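Local coordinates for putative immunoglobulin-blocking virulence protein (Mycoplasma mycoides subsp. capri, PDB 7ADK) that probably blocks host immunoglobulins as a virulence factor, and assembles with a lipoprotein chain, at residues K674-I688 and Y707-I721. Numbering follows the deposited sequence.
Sequences KPKIHFSNGNNTTSI and YFEYNESLRNSGKQI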
# COMPACT_ATOMS: atom_id res chain seq x y z
N LYS A 674 1.10 -8.74 23.35
CA LYS A 674 0.41 -10.02 23.51
C LYS A 674 0.38 -10.78 22.17
O LYS A 674 0.56 -10.16 21.12
CB LYS A 674 -0.99 -9.76 24.11
CG LYS A 674 -0.94 -9.06 25.49
CD LYS A 674 -0.16 -9.81 26.57
CE LYS A 674 -0.03 -9.00 27.87
NZ LYS A 674 1.04 -7.99 27.82
N PRO A 675 0.17 -12.11 22.17
CA PRO A 675 0.07 -12.88 20.94
C PRO A 675 -1.25 -12.63 20.19
O PRO A 675 -2.15 -11.98 20.71
CB PRO A 675 0.25 -14.32 21.39
CG PRO A 675 -0.38 -14.32 22.76
CD PRO A 675 0.01 -12.98 23.32
N LYS A 676 -1.40 -13.14 18.96
CA LYS A 676 -2.52 -12.84 18.06
C LYS A 676 -3.35 -14.06 17.68
O LYS A 676 -2.84 -15.15 17.47
CB LYS A 676 -2.04 -12.12 16.79
CG LYS A 676 -1.62 -10.68 17.07
CD LYS A 676 -1.33 -9.91 15.78
CE LYS A 676 -0.94 -8.47 16.11
NZ LYS A 676 -0.72 -7.67 14.90
N ILE A 677 -4.66 -13.86 17.53
CA ILE A 677 -5.56 -14.75 16.82
C ILE A 677 -6.12 -13.98 15.63
O ILE A 677 -6.42 -12.80 15.74
CB ILE A 677 -6.65 -15.35 17.74
CG1 ILE A 677 -6.05 -16.22 18.85
CG2 ILE A 677 -7.65 -16.18 16.92
CD1 ILE A 677 -7.03 -16.59 19.95
N HIS A 678 -6.26 -14.66 14.50
CA HIS A 678 -6.80 -14.14 13.24
C HIS A 678 -7.86 -15.09 12.67
O HIS A 678 -7.83 -16.28 12.93
CB HIS A 678 -5.69 -13.99 12.20
CG HIS A 678 -4.74 -12.86 12.41
ND1 HIS A 678 -4.96 -11.53 12.05
CD2 HIS A 678 -3.47 -12.99 12.85
CE1 HIS A 678 -3.81 -10.89 12.27
NE2 HIS A 678 -2.90 -11.75 12.76
N PHE A 679 -8.73 -14.59 11.80
CA PHE A 679 -9.71 -15.39 11.07
C PHE A 679 -9.68 -15.09 9.57
O PHE A 679 -9.48 -13.94 9.18
CB PHE A 679 -11.10 -15.17 11.65
CG PHE A 679 -11.29 -15.64 13.07
CD1 PHE A 679 -11.37 -17.00 13.34
CD2 PHE A 679 -11.37 -14.72 14.13
CE1 PHE A 679 -11.51 -17.45 14.66
CE2 PHE A 679 -11.51 -15.16 15.45
CZ PHE A 679 -11.58 -16.54 15.71
N SER A 680 -9.93 -16.08 8.72
CA SER A 680 -9.85 -15.94 7.26
C SER A 680 -10.77 -14.88 6.63
O SER A 680 -10.49 -14.38 5.55
CB SER A 680 -10.14 -17.29 6.61
OG SER A 680 -9.28 -18.27 7.09
N ASN A 681 -11.85 -14.49 7.30
CA ASN A 681 -12.83 -13.50 6.86
C ASN A 681 -12.58 -12.06 7.37
O ASN A 681 -12.71 -11.10 6.61
CB ASN A 681 -14.23 -14.01 7.24
CG ASN A 681 -14.43 -14.20 8.73
OD1 ASN A 681 -13.49 -14.33 9.49
ND2 ASN A 681 -15.64 -14.16 9.20
N GLY A 682 -12.27 -11.87 8.66
CA GLY A 682 -12.29 -10.58 9.36
C GLY A 682 -13.66 -9.94 9.70
O GLY A 682 -13.72 -8.96 10.44
N ASN A 683 -14.79 -10.52 9.25
CA ASN A 683 -16.18 -10.10 9.55
C ASN A 683 -16.69 -10.47 10.96
O ASN A 683 -17.88 -10.36 11.22
CB ASN A 683 -17.14 -10.66 8.47
CG ASN A 683 -16.94 -10.05 7.10
OD1 ASN A 683 -15.87 -10.09 6.54
ND2 ASN A 683 -17.94 -9.41 6.54
N ASN A 684 -15.82 -10.92 11.86
CA ASN A 684 -16.17 -11.51 13.16
C ASN A 684 -16.60 -10.51 14.25
O ASN A 684 -16.30 -10.68 15.43
CB ASN A 684 -15.05 -12.43 13.64
CG ASN A 684 -14.59 -13.31 12.53
OD1 ASN A 684 -15.23 -14.27 12.16
ND2 ASN A 684 -13.51 -12.96 11.88
N THR A 685 -17.26 -9.43 13.84
CA THR A 685 -17.81 -8.38 14.72
C THR A 685 -19.19 -8.75 15.25
O THR A 685 -19.76 -8.02 16.06
CB THR A 685 -17.82 -7.02 14.01
OG1 THR A 685 -18.64 -7.05 12.86
CG2 THR A 685 -16.42 -6.59 13.56
N THR A 686 -19.75 -9.90 14.87
CA THR A 686 -20.73 -10.62 15.70
C THR A 686 -19.98 -11.58 16.65
O THR A 686 -18.76 -11.74 16.61
CB THR A 686 -21.82 -11.27 14.82
OG1 THR A 686 -22.54 -10.23 14.21
CG2 THR A 686 -22.89 -12.11 15.52
N SER A 687 -20.69 -12.16 17.60
CA SER A 687 -20.14 -12.84 18.76
C SER A 687 -19.32 -14.11 18.47
O SER A 687 -19.42 -14.73 17.42
CB SER A 687 -21.32 -13.25 19.65
OG SER A 687 -22.24 -12.20 19.79
N ILE A 688 -18.63 -14.59 19.50
CA ILE A 688 -18.34 -16.02 19.62
C ILE A 688 -19.66 -16.72 19.94
O ILE A 688 -20.25 -16.48 20.99
CB ILE A 688 -17.29 -16.28 20.71
CG1 ILE A 688 -15.97 -15.59 20.33
CG2 ILE A 688 -17.11 -17.78 20.93
CD1 ILE A 688 -14.85 -15.84 21.33
N TYR A 707 -9.70 -15.65 22.98
CA TYR A 707 -10.33 -15.29 21.71
C TYR A 707 -10.83 -13.84 21.67
O TYR A 707 -10.86 -13.25 20.60
CB TYR A 707 -11.49 -16.21 21.36
CG TYR A 707 -11.15 -17.64 20.99
CD1 TYR A 707 -10.83 -17.98 19.66
CD2 TYR A 707 -11.25 -18.64 21.96
CE1 TYR A 707 -10.59 -19.32 19.32
CE2 TYR A 707 -11.02 -19.98 21.62
CZ TYR A 707 -10.69 -20.32 20.30
OH TYR A 707 -10.52 -21.62 19.99
N PHE A 708 -11.22 -13.24 22.80
CA PHE A 708 -11.58 -11.82 22.83
C PHE A 708 -10.34 -10.93 22.96
O PHE A 708 -10.27 -9.90 22.30
CB PHE A 708 -12.58 -11.58 23.97
CG PHE A 708 -13.94 -12.18 23.71
CD1 PHE A 708 -14.71 -11.70 22.64
CD2 PHE A 708 -14.47 -13.18 24.55
CE1 PHE A 708 -15.98 -12.24 22.38
CE2 PHE A 708 -15.74 -13.70 24.31
CZ PHE A 708 -16.49 -13.24 23.22
N GLU A 709 -9.34 -11.31 23.75
CA GLU A 709 -8.14 -10.52 23.99
C GLU A 709 -7.21 -10.48 22.76
O GLU A 709 -6.80 -9.41 22.34
CB GLU A 709 -7.45 -11.06 25.23
CG GLU A 709 -6.29 -10.20 25.72
CD GLU A 709 -5.57 -10.80 26.93
OE1 GLU A 709 -6.06 -11.77 27.53
OE2 GLU A 709 -4.50 -10.30 27.30
N TYR A 710 -6.90 -11.63 22.17
CA TYR A 710 -5.87 -11.77 21.14
C TYR A 710 -6.38 -11.47 19.73
O TYR A 710 -5.57 -11.39 18.81
CB TYR A 710 -5.23 -13.16 21.25
CG TYR A 710 -4.57 -13.54 22.57
CD1 TYR A 710 -4.23 -12.58 23.54
CD2 TYR A 710 -4.27 -14.89 22.82
CE1 TYR A 710 -3.64 -12.96 24.75
CE2 TYR A 710 -3.68 -15.28 24.03
CZ TYR A 710 -3.37 -14.31 25.01
OH TYR A 710 -2.83 -14.68 26.20
N ASN A 711 -7.69 -11.32 19.51
CA ASN A 711 -8.27 -11.01 18.20
C ASN A 711 -8.92 -9.63 18.22
O ASN A 711 -9.93 -9.44 18.88
CB ASN A 711 -9.28 -12.09 17.83
CG ASN A 711 -9.89 -11.88 16.48
OD1 ASN A 711 -9.37 -12.28 15.46
ND2 ASN A 711 -11.01 -11.24 16.41
N GLU A 712 -8.39 -8.69 17.43
CA GLU A 712 -8.81 -7.28 17.41
C GLU A 712 -10.32 -7.10 17.25
O GLU A 712 -10.97 -6.45 18.07
CB GLU A 712 -8.03 -6.56 16.29
CG GLU A 712 -8.28 -5.04 16.16
CD GLU A 712 -9.56 -4.62 15.41
OE1 GLU A 712 -10.08 -3.52 15.70
OE2 GLU A 712 -10.03 -5.35 14.50
N SER A 713 -10.90 -7.72 16.23
CA SER A 713 -12.28 -7.45 15.83
C SER A 713 -13.32 -8.12 16.73
O SER A 713 -14.51 -7.91 16.56
CB SER A 713 -12.48 -7.79 14.35
OG SER A 713 -11.35 -7.44 13.59
N LEU A 714 -12.86 -8.89 17.72
CA LEU A 714 -13.62 -9.42 18.86
C LEU A 714 -13.36 -8.61 20.14
O LEU A 714 -14.29 -8.37 20.91
CB LEU A 714 -13.25 -10.90 19.06
CG LEU A 714 -13.88 -11.89 18.07
CD1 LEU A 714 -13.26 -13.26 18.26
CD2 LEU A 714 -15.36 -12.06 18.30
N ARG A 715 -12.14 -8.13 20.35
CA ARG A 715 -11.71 -7.31 21.49
C ARG A 715 -12.53 -6.03 21.66
O ARG A 715 -12.74 -5.60 22.80
CB ARG A 715 -10.24 -6.93 21.29
CG ARG A 715 -9.54 -6.49 22.58
CD ARG A 715 -8.19 -5.84 22.28
NE ARG A 715 -7.30 -6.72 21.50
CZ ARG A 715 -6.60 -6.42 20.43
NH1 ARG A 715 -5.75 -7.28 19.97
NH2 ARG A 715 -6.71 -5.30 19.79
N ASN A 716 -12.97 -5.44 20.55
CA ASN A 716 -13.67 -4.15 20.49
C ASN A 716 -15.02 -4.10 21.24
O ASN A 716 -15.44 -3.02 21.65
CB ASN A 716 -13.84 -3.75 19.01
CG ASN A 716 -12.53 -3.36 18.33
OD1 ASN A 716 -11.49 -3.20 18.96
ND2 ASN A 716 -12.55 -3.17 17.04
N SER A 717 -15.70 -5.23 21.44
CA SER A 717 -17.02 -5.28 22.09
C SER A 717 -17.27 -6.50 23.00
O SER A 717 -18.14 -6.44 23.86
CB SER A 717 -18.11 -5.22 21.03
OG SER A 717 -17.95 -6.26 20.09
N GLY A 718 -16.48 -7.58 22.89
CA GLY A 718 -16.54 -8.70 23.82
C GLY A 718 -17.81 -9.56 23.73
O GLY A 718 -18.16 -10.24 24.69
N LYS A 719 -18.53 -9.52 22.61
CA LYS A 719 -19.86 -10.13 22.45
C LYS A 719 -19.84 -11.66 22.43
O LYS A 719 -19.10 -12.30 21.68
CB LYS A 719 -20.57 -9.57 21.20
CG LYS A 719 -20.93 -8.10 21.40
CD LYS A 719 -21.72 -7.49 20.24
CE LYS A 719 -20.93 -7.53 18.93
NZ LYS A 719 -21.54 -6.70 17.87
N GLN A 720 -20.73 -12.26 23.21
CA GLN A 720 -20.94 -13.71 23.31
C GLN A 720 -22.34 -14.07 22.81
O GLN A 720 -23.25 -13.25 22.84
CB GLN A 720 -20.74 -14.16 24.76
CG GLN A 720 -19.31 -13.98 25.28
CD GLN A 720 -19.23 -14.18 26.80
OE1 GLN A 720 -19.87 -15.04 27.37
NE2 GLN A 720 -18.41 -13.44 27.50
N ILE A 721 -22.54 -15.28 22.33
CA ILE A 721 -23.86 -15.83 22.00
C ILE A 721 -23.99 -17.20 22.67
O ILE A 721 -23.11 -18.03 22.51
CB ILE A 721 -24.07 -15.89 20.46
CG1 ILE A 721 -24.70 -14.59 19.94
CG2 ILE A 721 -24.93 -17.10 20.05
CD1 ILE A 721 -24.62 -14.39 18.42
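Pro675 lays its CG over one face of the Tyr710 ring, 3.8 Å from the ring centroid, a CH-pi contact near the N-terminal end of 674-688. Next to it, Ile677 N donates to Tyr710 O in a nearly straight bond (173° at the hydrogen), though the donor stands well above the carbonyl plane. Ile677 turns CG1 beside its own backbone N (chi1 -63°); from there CG1 packs on Tyr710 CB, while CD1 reaches on to the CA and ring of Tyr707. The Phe679 ring lies beyond, with Tyr707 CD1 at its edge and Leu714 CD1 3.8 Å from its CE2; Phe650 meets both the Phe679 and Tyr707 rings. Strand 676-679 is the outermost strand, within this chain, of a five-stranded parallel sheet whose strands follow one another across it in chain order. The end of helix 698-709 and the short helix 712-715 lie between the adjacent parallel strands 688-690 and 720-722 of a three-stranded sheet, a beta-alpha-beta crossover, and residues 707, 710 and 711 also pack on strand 676-679. Ile688 sets its CD1 over one face of the Phe708 ring, 3.8 Å from the centroid, with Gly718 O on the opposite face, and the same methyl abuts Tyr707 CB. Leu714 touches both sides, its CD2 coming within 4.1 Å of Ile688 CG1. Strand 720-722 pairs in parallel with 688-690, Ile688 N donating to Lys719 O and Ile688 O accepting from Ile721 N at 2.9 Å. The Lys719 chain bends at chi3, bringing NZ to Thr685 O at 2.9 Å, nearly along the C=O axis; NZ also forms a salt bridge with Asp158 of the lipoprotein chain, and Thr685 OG1 is hydrogen-bonded to Glu258 O of the same chain.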